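Local coordinates for protein cytokinin riboside 5'-monophosphate phosphoribohydrolase (Corynebacterium glutamicum, PDB 5ZBL) that belongs to the SLOG clan (possible lysine decarboxylase family) and forms a two-subunit assembly, each chain built around a parallel beta sheet flanked by helices, at residues A[23-26]-A[27-31]; A[72-75]-A[76-79]; A[154-157]-A[158-162]; A[175-178]-A[179-182]. One frame throughout, in Å; residues are numbered along the deposited sequence.

Interaction 1 of 4, residues A[23-26]-A[27-31]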
loop_
_atom_site.group_PDB
_atom_site.type_symbol
_atom_site.label_atom_id
_atom_site.label_comp_id
_atom_site.label_asym_id
_atom_site.label_seq_id
_atom_site.Cartn_x
_atom_site.Cartn_y
_atom_site.Cartn_z
ATOM N N SER A 23 -21.159 -0.504 3.201
ATOM C CA SER A 23 -22.355 -0.216 3.971
ATOM C C SER A 23 -23.548 0.173 3.087
ATOM O O SER A 23 -24.620 0.457 3.610
ATOM C CB SER A 23 -22.067 0.936 4.935
ATOM O OG SER A 23 -22.080 2.188 4.232
ATOM N N SER A 24 -23.357 0.261 1.768
ATOM C CA SER A 24 -24.477 0.487 0.838
ATOM C C SER A 24 -24.441 -0.483 -0.372
ATOM O O SER A 24 -23.381 -0.983 -0.775
ATOM C CB SER A 24 -24.467 1.947 0.372
ATOM O OG SER A 24 -24.714 2.033 -1.036
ATOM N N SER A 25 -25.588 -0.699 -0.992
ATOM C CA SER A 25 -25.653 -1.570 -2.171
ATOM C C SER A 25 -25.102 -0.929 -3.437
ATOM O O SER A 25 -25.040 -1.588 -4.454
ATOM C CB SER A 25 -27.105 -1.957 -2.449
ATOM O OG SER A 25 -27.734 -0.890 -3.134
ATOM N N LEU A 26 -24.824 0.377 -3.396
ATOM C CA LEU A 26 -24.298 1.113 -4.521
ATOM C C LEU A 26 -22.999 0.517 -5.029
ATOM O O LEU A 26 -22.771 0.474 -6.250
ATOM C CB LEU A 26 -24.047 2.577 -4.133
ATOM C CG LEU A 26 -23.382 3.483 -5.183
ATOM C CD1 LEU A 26 -24.137 3.490 -6.521
ATOM C CD2 LEU A 26 -23.266 4.888 -4.631
ATOM N N TYR A 27 -22.162 0.054 -4.097
ATOM C CA TYR A 27 -20.838 -0.455 -4.401
ATOM C C TYR A 27 -20.938 -1.739 -5.224
ATOM O O TYR A 27 -20.275 -1.874 -6.273
ATOM C CB TYR A 27 -20.042 -0.673 -3.098
ATOM C CG TYR A 27 -19.947 0.553 -2.196
ATOM C CD1 TYR A 27 -19.426 1.738 -2.662
ATOM C CD2 TYR A 27 -20.373 0.504 -0.879
ATOM C CE1 TYR A 27 -19.357 2.851 -1.861
ATOM C CE2 TYR A 27 -20.316 1.608 -0.076
ATOM C CZ TYR A 27 -19.809 2.784 -0.577
ATOM O OH TYR A 27 -19.732 3.889 0.225
ATOM N N THR A 28 -21.795 -2.653 -4.742
ATOM C CA THR A 28 -22.173 -3.862 -5.465
ATOM C C THR A 28 -22.688 -3.571 -6.861
ATOM O O THR A 28 -22.260 -4.211 -7.841
ATOM C CB THR A 28 -23.237 -4.686 -4.707
ATOM O OG1 THR A 28 -22.669 -5.225 -3.510
ATOM C CG2 THR A 28 -23.776 -5.846 -5.569
ATOM N N GLN A 29 -23.612 -2.629 -6.972
ATOM C CA GLN A 29 -24.215 -2.366 -8.282
ATOM C C GLN A 29 -23.178 -1.760 -9.202
ATOM O O GLN A 29 -23.166 -2.058 -10.402
ATOM C CB GLN A 29 -25.418 -1.436 -8.176
ATOM C CG GLN A 29 -26.613 -1.986 -7.379
ATOM C CD GLN A 29 -27.565 -0.876 -6.917
ATOM O OE1 GLN A 29 -27.649 0.184 -7.558
ATOM N NE2 GLN A 29 -28.248 -1.094 -5.777
ATOM N N ALA A 30 -22.318 -0.897 -8.643
ATOM C CA ALA A 30 -21.281 -0.237 -9.424
ATOM C C ALA A 30 -20.299 -1.260 -9.911
ATOM O O ALA A 30 -19.781 -1.098 -10.990
ATOM C CB ALA A 30 -20.554 0.827 -8.615
ATOM N N ALA A 31 -20.086 -2.330 -9.139
ATOM C CA ALA A 31 -19.167 -3.387 -9.550
ATOM C C ALA A 31 -19.750 -4.201 -10.704
ATOM O O ALA A 31 -19.050 -4.535 -11.672
ATOM C CB ALA A 31 -18.800 -4.285 -8.366
HETATM O O HOH W 1 -21.332 3.547 2.238
HETATM O O HOH W 2 -22.132 -3.043 -1.926
#

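Interaction 2 of 4, residues A[72-75]-A[76-79]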
loop_
_atom_site.group_PDB
_atom_site.type_symbol
_atom_site.label_atom_id
_atom_site.label_comp_id
_atom_site.label_asym_id
_atom_site.label_seq_id
_atom_site.Cartn_x
_atom_site.Cartn_y
_atom_site.Cartn_z
ATOM N N VAL A 72 -5.996 -15.315 -8.579
ATOM C CA VAL A 72 -4.644 -15.603 -8.093
ATOM C C VAL A 72 -4.687 -15.470 -6.549
ATOM O O VAL A 72 -4.930 -14.397 -6.006
ATOM C CB VAL A 72 -3.579 -14.671 -8.725
ATOM C CG1 VAL A 72 -2.161 -15.122 -8.381
ATOM C CG2 VAL A 72 -3.728 -14.656 -10.229
ATOM N N ILE A 73 -4.448 -16.596 -5.876
ATOM C CA ILE A 73 -4.564 -16.741 -4.449
ATOM C C ILE A 73 -3.353 -17.507 -3.943
ATOM O O ILE A 73 -2.613 -18.070 -4.730
ATOM C CB ILE A 73 -5.889 -17.466 -4.145
ATOM C CG1 ILE A 73 -6.300 -17.276 -2.689
ATOM C CG2 ILE A 73 -5.818 -18.947 -4.512
ATOM C CD1 ILE A 73 -7.768 -17.573 -2.457
ATOM N N THR A 74 -3.116 -17.500 -2.631
ATOM C CA THR A 74 -1.986 -18.246 -2.008
ATOM C C THR A 74 -2.494 -19.471 -1.309
ATOM O O THR A 74 -3.681 -19.534 -0.988
ATOM C CB THR A 74 -1.304 -17.421 -0.929
ATOM O OG1 THR A 74 -2.255 -17.149 0.119
ATOM C CG2 THR A 74 -0.783 -16.093 -1.490
ATOM N N GLU A 75 -1.598 -20.431 -1.041
ATOM C CA GLU A 75 -1.941 -21.595 -0.199
ATOM C C GLU A 75 -2.532 -21.178 1.139
ATOM O O GLU A 75 -3.544 -21.744 1.546
ATOM C CB GLU A 75 -0.739 -22.541 0.044
ATOM C CG GLU A 75 -0.825 -23.856 -0.707
ATOM C CD GLU A 75 -1.954 -24.741 -0.242
ATOM O OE1 GLU A 75 -1.815 -25.417 0.795
ATOM O OE2 GLU A 75 -2.985 -24.772 -0.928
ATOM N N SER A 76 -1.902 -20.205 1.819
ATOM C CA SER A 76 -2.420 -19.729 3.122
ATOM C C SER A 76 -3.889 -19.390 3.068
ATOM O O SER A 76 -4.687 -20.029 3.727
ATOM C CB SER A 76 -1.645 -18.522 3.639
ATOM O OG SER A 76 -0.605 -18.944 4.499
ATOM N N LEU A 77 -4.249 -18.403 2.249
ATOM C CA LEU A 77 -5.661 -17.968 2.099
ATOM C C LEU A 77 -6.565 -19.104 1.605
ATOM O O LEU A 77 -7.723 -19.190 2.003
ATOM C CB LEU A 77 -5.776 -16.775 1.146
ATOM C CG LEU A 77 -4.971 -15.501 1.463
ATOM C CD1 LEU A 77 -5.089 -14.524 0.311
ATOM C CD2 LEU A 77 -5.388 -14.823 2.774
ATOM N N MET A 78 -6.013 -19.990 0.770
ATOM C CA MET A 78 -6.730 -21.156 0.252
ATOM C C MET A 78 -7.072 -22.170 1.330
ATOM O O MET A 78 -8.193 -22.665 1.355
ATOM C CB MET A 78 -5.910 -21.866 -0.836
ATOM C CG MET A 78 -6.706 -22.861 -1.667
ATOM S SD MET A 78 -7.872 -21.971 -2.719
ATOM C CE MET A 78 -9.073 -23.269 -3.062
ATOM N N LYS A 79 -6.105 -22.509 2.188
ATOM C CA LYS A 79 -6.385 -23.371 3.353
ATOM C C LYS A 79 -7.418 -22.693 4.255
ATOM O O LYS A 79 -8.111 -23.375 5.003
ATOM C CB LYS A 79 -5.124 -23.651 4.201
ATOM C CG LYS A 79 -4.221 -24.788 3.750
ATOM C CD LYS A 79 -2.768 -24.551 4.188
ATOM C CE LYS A 79 -2.127 -25.769 4.843
ATOM N NZ LYS A 79 -2.345 -27.030 4.082
#

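Interaction 3 of 4, residues A[154-157]-A[158-162]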
loop_
_atom_site.group_PDB
_atom_site.type_symbol
_atom_site.label_atom_id
_atom_site.label_comp_id
_atom_site.label_asym_id
_atom_site.label_seq_id
_atom_site.Cartn_x
_atom_site.Cartn_y
_atom_site.Cartn_z
ATOM N N MET A 154 -4.886 13.640 -0.484
ATOM C CA MET A 154 -3.650 13.227 0.126
ATOM C C MET A 154 -2.501 13.299 -0.871
ATOM O O MET A 154 -1.464 13.828 -0.514
ATOM C CB MET A 154 -3.751 11.812 0.757
ATOM C CG MET A 154 -2.492 11.322 1.519
ATOM S SD MET A 154 -1.915 12.336 2.936
ATOM C CE MET A 154 -0.266 11.707 3.183
ATOM N N LEU A 155 -2.699 12.765 -2.080
ATOM C CA LEU A 155 -1.690 12.728 -3.107
ATOM C C LEU A 155 -1.341 14.097 -3.645
ATOM O O LEU A 155 -0.197 14.357 -3.964
ATOM C CB LEU A 155 -2.144 11.879 -4.298
ATOM C CG LEU A 155 -2.235 10.384 -4.044
ATOM C CD1 LEU A 155 -2.651 9.700 -5.348
ATOM C CD2 LEU A 155 -0.919 9.811 -3.535
ATOM N N GLU A 156 -2.349 14.943 -3.794
ATOM C CA GLU A 156 -2.149 16.344 -4.181
ATOM C C GLU A 156 -1.214 16.995 -3.137
ATOM O O GLU A 156 -0.183 17.573 -3.504
ATOM C CB GLU A 156 -3.510 17.041 -4.298
ATOM C CG GLU A 156 -3.528 18.543 -4.543
ATOM C CD GLU A 156 -2.668 18.936 -5.719
ATOM O OE1 GLU A 156 -1.893 19.934 -5.606
ATOM O OE2 GLU A 156 -2.736 18.204 -6.736
ATOM N N GLN A 157 -1.522 16.816 -1.846
ATOM C CA GLN A 157 -0.696 17.378 -0.771
ATOM C C GLN A 157 0.733 16.810 -0.729
ATOM O O GLN A 157 1.724 17.551 -0.580
ATOM C CB GLN A 157 -1.390 17.264 0.579
ATOM C CG GLN A 157 -2.543 18.241 0.727
ATOM C CD GLN A 157 -3.103 18.335 2.150
ATOM O OE1 GLN A 157 -2.379 18.195 3.155
ATOM N NE2 GLN A 157 -4.405 18.590 2.242
ATOM N N MET A 158 0.853 15.507 -0.912
ATOM C CA MET A 158 2.165 14.918 -1.017
ATOM C C MET A 158 2.981 15.518 -2.189
ATOM O O MET A 158 4.189 15.639 -2.078
ATOM C CB MET A 158 2.042 13.422 -1.194
ATOM C CG MET A 158 1.535 12.664 0.009
ATOM S SD MET A 158 1.284 10.904 -0.380
ATOM C CE MET A 158 1.929 10.236 1.134
ATOM N N THR A 159 2.321 15.836 -3.306
ATOM C CA THR A 159 2.944 16.467 -4.458
ATOM C C THR A 159 3.369 17.908 -4.132
ATOM O O THR A 159 4.432 18.305 -4.489
ATOM C CB THR A 159 1.983 16.495 -5.693
ATOM O OG1 THR A 159 1.499 15.170 -5.988
ATOM C CG2 THR A 159 2.699 17.048 -6.932
ATOM N N GLN A 160 2.543 18.671 -3.431
ATOM C CA GLN A 160 2.941 20.019 -3.024
ATOM C C GLN A 160 4.115 20.032 -2.017
ATOM O O GLN A 160 4.976 20.911 -2.085
ATOM C CB GLN A 160 1.760 20.770 -2.418
ATOM C CG GLN A 160 0.611 21.028 -3.354
ATOM C CD GLN A 160 -0.587 21.706 -2.663
ATOM O OE1 GLN A 160 -0.561 21.989 -1.448
ATOM N NE2 GLN A 160 -1.653 21.959 -3.448
ATOM N N ARG A 161 4.120 19.084 -1.073
ATOM C CA ARG A 161 5.195 18.981 -0.085
ATOM C C ARG A 161 6.496 18.356 -0.645
ATOM O O ARG A 161 7.414 18.110 0.124
ATOM C CB ARG A 161 4.740 18.153 1.107
ATOM C CG ARG A 161 3.564 18.696 1.890
ATOM C CD ARG A 161 3.117 17.628 2.885
ATOM N NE ARG A 161 2.076 18.036 3.816
ATOM C CZ ARG A 161 2.239 18.801 4.882
ATOM N NH1 ARG A 161 1.209 19.062 5.683
ATOM N NH2 ARG A 161 3.398 19.362 5.148
ATOM N N GLY A 162 6.554 18.044 -1.948
ATOM C CA GLY A 162 7.774 17.544 -2.606
ATOM C C GLY A 162 8.151 16.081 -2.488
ATOM O O GLY A 162 9.333 15.725 -2.741
#

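Interaction 4 of 4, residues A[175-178]-A[179-182]. With EDO (1,2-ethanediol), chain E.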
loop_
_atom_site.group_PDB
_atom_site.type_symbol
_atom_site.label_atom_id
_atom_site.label_comp_id
_atom_site.label_asym_id
_atom_site.label_seq_id
_atom_site.Cartn_x
_atom_site.Cartn_y
_atom_site.Cartn_z
ATOM N N GLU A 175 -12.439 7.851 -12.577
ATOM C CA GLU A 175 -13.787 8.020 -13.134
ATOM C C GLU A 175 -14.857 7.340 -12.279
ATOM O O GLU A 175 -14.620 6.315 -11.732
ATOM C CB GLU A 175 -13.860 7.501 -14.555
ATOM C CG GLU A 175 -12.981 8.169 -15.615
ATOM C CD GLU A 175 -13.170 9.680 -15.855
ATOM O OE1 GLU A 175 -12.222 10.253 -16.458
ATOM O OE2 GLU A 175 -14.197 10.303 -15.464
ATOM N N SER A 176 -16.019 7.956 -12.141
ATOM C CA SER A 176 -17.157 7.351 -11.466
ATOM C C SER A 176 -17.939 6.520 -12.453
ATOM O O SER A 176 -18.638 5.590 -12.044
ATOM C CB SER A 176 -18.065 8.411 -10.867
ATOM O OG SER A 176 -18.435 9.331 -11.891
ATOM N N ASP A 177 -17.826 6.841 -13.746
ATOM C CA ASP A 177 -18.621 6.173 -14.786
ATOM C C ASP A 177 -17.794 5.057 -15.404
ATOM O O ASP A 177 -16.634 5.300 -15.824
ATOM C CB ASP A 177 -19.043 7.160 -15.872
ATOM C CG ASP A 177 -19.942 6.537 -16.917
ATOM O OD1 ASP A 177 -21.148 6.336 -16.655
ATOM O OD2 ASP A 177 -19.454 6.279 -18.023
ATOM N N PRO A 178 -18.367 3.836 -15.462
ATOM C CA PRO A 178 -17.601 2.680 -15.968
ATOM C C PRO A 178 -17.230 2.756 -17.415
ATOM O O PRO A 178 -16.153 2.283 -17.808
ATOM C CB PRO A 178 -18.529 1.489 -15.706
ATOM C CG PRO A 178 -19.876 2.094 -15.593
ATOM C CD PRO A 178 -19.669 3.425 -14.929
ATOM N N HIS A 179 -18.119 3.337 -18.217
ATOM C CA HIS A 179 -17.853 3.584 -19.636
ATOM C C HIS A 179 -16.658 4.472 -19.797
ATOM O O HIS A 179 -15.726 4.115 -20.538
ATOM C CB HIS A 179 -19.085 4.156 -20.358
ATOM C CG HIS A 179 -20.131 3.116 -20.650
ATOM N ND1 HIS A 179 -21.154 2.813 -19.770
ATOM C CD2 HIS A 179 -20.279 2.274 -21.697
ATOM C CE1 HIS A 179 -21.897 1.846 -20.272
ATOM N NE2 HIS A 179 -21.372 1.485 -21.429
ATOM N N ALA A 180 -16.680 5.600 -19.083
ATOM C CA ALA A 180 -15.602 6.568 -19.130
ATOM C C ALA A 180 -14.258 5.995 -18.615
ATOM O O ALA A 180 -13.204 6.301 -19.175
ATOM C CB ALA A 180 -15.983 7.811 -18.363
ATOM N N LEU A 181 -14.334 5.148 -17.581
ATOM C CA LEU A 181 -13.196 4.469 -16.999
ATOM C C LEU A 181 -12.501 3.485 -17.932
ATOM O O LEU A 181 -11.261 3.505 -18.047
ATOM C CB LEU A 181 -13.620 3.711 -15.738
ATOM C CG LEU A 181 -12.425 3.132 -14.918
ATOM C CD1 LEU A 181 -12.659 3.209 -13.425
ATOM C CD2 LEU A 181 -12.136 1.699 -15.297
ATOM N N LEU A 182 -13.276 2.594 -18.555
ATOM C CA LEU A 182 -12.716 1.610 -19.498
ATOM C C LEU A 182 -12.262 2.275 -20.771
ATOM O O LEU A 182 -11.197 1.928 -21.304
ATOM C CB LEU A 182 -13.713 0.512 -19.820
ATOM C CG LEU A 182 -13.956 -0.426 -18.626
ATOM C CD1 LEU A 182 -15.255 -1.202 -18.777
ATOM C CD2 LEU A 182 -12.779 -1.372 -18.431
HETATM C C1 EDO E . -15.283 11.980 -12.216
HETATM O O1 EDO E . -14.550 12.311 -13.399
HETATM C C2 EDO E . -14.387 11.186 -11.255
HETATM O O2 EDO E . -14.645 11.559 -9.897
#

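Interaction 1 of 4, residues A[23-26]-A[27-31]
Gln29 N and Ala30 N turn back on Ser25 O and Leu26 O at 3.1 Å and 2.8 Å, the i to i+4 hydrogen bonds that establish the first turn of helix 25-40. Ser24 is the N-cap: its OG accepts from Leu26 N at 2.9 Å with an N-H...O angle of 161°, so the side chain takes up an amide that has no helical carbonyl before it. The carbonyl of the same residue is used as well. A water donates to Ser24 O and accepts from Thr28 OG1, 2.7 Å from each, tying the N-cap backbone to a side chain in the first turn. Tyr27 has CG anti to its carbonyl carbon (chi1 -55°), which turns the ring back along the chain beside the residues that precede the helix. Its CD2 lies 3.4 Å from Ser24 O, an oblique approach, while Ser23 N stands at the ring edge near the ring plane. A second water bridges Ser23 OG and Tyr27 OH, at 2.6 Å from the latter, and this hydroxyl also bonds Arg161 of the second subunit. On the exposed flank the extended Gln29 side chain runs back past Ser25, its CG 3.3 Å from Ser25 O. Within the beta-alpha-beta unit of strand 12-16, helix 25-40 and strand 44-47, Tyr27 and Thr28 rest on Leu54 of helix 53-64, Leu26 and Ala30 lean on Val144, and Phe163 of the second subunit meets the Tyr27 ring edge-to-face.

Interaction 2 of 4, residues A[72-75]-A[76-79]
Glu75 O receives Lys79 N at 2.7 Å, an almost straight bond (171°) and the shortest hydrogen bond joining 72-75 to 76-79. One residue earlier, Met78 N reaches Thr74 O at 3.0 Å, and Thr74 adds a second bond as N-cap: its OG1 accepts from Leu77 N at 3.2 Å. With chi1 at 62°, OG1 sits between the backbone N and the carbonyl carbon, a rotation that faces it to the incoming amide; it also lies 3.4 Å from Leu77 CG, so the cap and the leucine branch touch. The apolar side is carried by Ile73, whose two branches divide the work. CG1 packs on Leu77 CB at 3.9 Å, whereas CG2 meets Met78 SD at 4.1 Å, the two chains crossing at about a right angle. On the exposed flank Glu75 bends at chi2 and brings OE1 across the Lys79 chain, 3.6 Å from its CD; the salt bridge to Lys79 NZ is long. A sulfate, probably from the crystallisation liquor, lies near Thr74. In the beta-alpha-beta unit of strand 69-74, helix 75-79 and strand 89-93, Ile73 and Met78 rest on Ile92 of the last strand, and Leu77 packs on Leu132 of the second subunit.

Interaction 3 of 4, residues A[154-157]-A[158-162]
Thr159 reaches back to Leu155 in the last turns of helix 149-160, which closes at Gly162 in a Schellman motif. The evidence for that ending is the positive phi of Gly162 together with two bonds back into the last turn, of which Gly162 N to Thr159 O is weak. Leu155 O is gripped twice: Thr159 N at 3.0 Å and Thr159 OG1 at 2.8 Å approach from opposite faces of the carbonyl plane. The hydroxyl proton is therefore spent inside the helix; the torsion, with OG1 anti to the carbonyl carbon (chi1 -54°), places it within reach of that oxygen. Around this pair the helical ladder is regular, with Met158 N, Gln160 N and Arg161 N bound to Met154 O, Glu156 O and Gln157 O.

Several polar side-chain atoms have identified partners. Gln160 NE2 donates to Glu156 OE1 at 3.0 Å, using the anti lone pair of that oxygen, but the bond is bent (137°), with the carboxylate and amide planes 71° apart. Glu156 OE2 has its own partner, a salt bridge to Arg166, which would tend to keep the carboxylate negative. Gln157 NE2 is bound to Glu153 one turn earlier. Arg161 runs extended past Gln157 O, its CG 3.3 Å from that oxygen, and delivers its guanidinium to the second subunit, in a salt bridge to Asp145 there beside Tyr27 of the same chain; Gln160 O likewise bonds Ser23 of that subunit. This helix end is thus part of the subunit interface. On the buried side Met158 SD lies 4.0 Å from both Leu155 CD2 and Met154 CE.

Interaction 4 of 4, residues A[175-178]-A[179-182]
Pro178 and Leu181 form the buried side of the first turn of helix 178-186, while the carboxylate of Asp177 and the ring of His179 lie on its exposed side. In the tight part Asp177 O accepts from Leu181 N at 2.9 Å, in the carbonyl plane, and Pro178 O accepts from Leu182 N at 3.0 Å (169°). Leu181 CB sits 3.4 Å from Asp177 O. Between the two sides the contact is looser, Glu175 CG lying 3.8 Å from Leu181 N. On the outer side Asp177 is the N-cap. With CG anti to the backbone N (chi1 -176°), OD2 comes round to accept from Ala180 N at 3.0 Å, met on its anti side 17° out of the carboxylate plane. The same OD2 lies 3.2 Å from His179 CB. A negative charge on this carboxylate would probably interact favourably with the helix N terminus. Glu175 OE2 takes a hydrogen bond from O1 of a 1,2-ethanediol, probably from the crystallisation liquor, which Asp143 also holds. The turn follows 173-175, the outermost strand of this chain's sheet: Leu181 covers Ala140 and Tyr142 of strand 139-142, and Pro178 wedges against Leu34 and Thr37 of helix 25-40.

Overall arrangement
From the N terminus the four contacts follow in series; each lies within one continuous stretch, so none closes a long loop and none nests in or crosses another. Interaction 1 starts helix 25-40, interaction 2 turns strand 69-74 into helix 75-79, interaction 3 ends helix 149-160, and interaction 4 starts helix 178-186 after the last strand. Their centres are 15 to 36 Å apart, interactions 1 and 4 being closest, and helix 25-40, which interaction 1 begins, also carries the residues that touch Pro178. Interactions 2 and 4 lie on opposite sides of the chain centre. Across the dimer, interaction 3 of one subunit meets interaction 1 of the other.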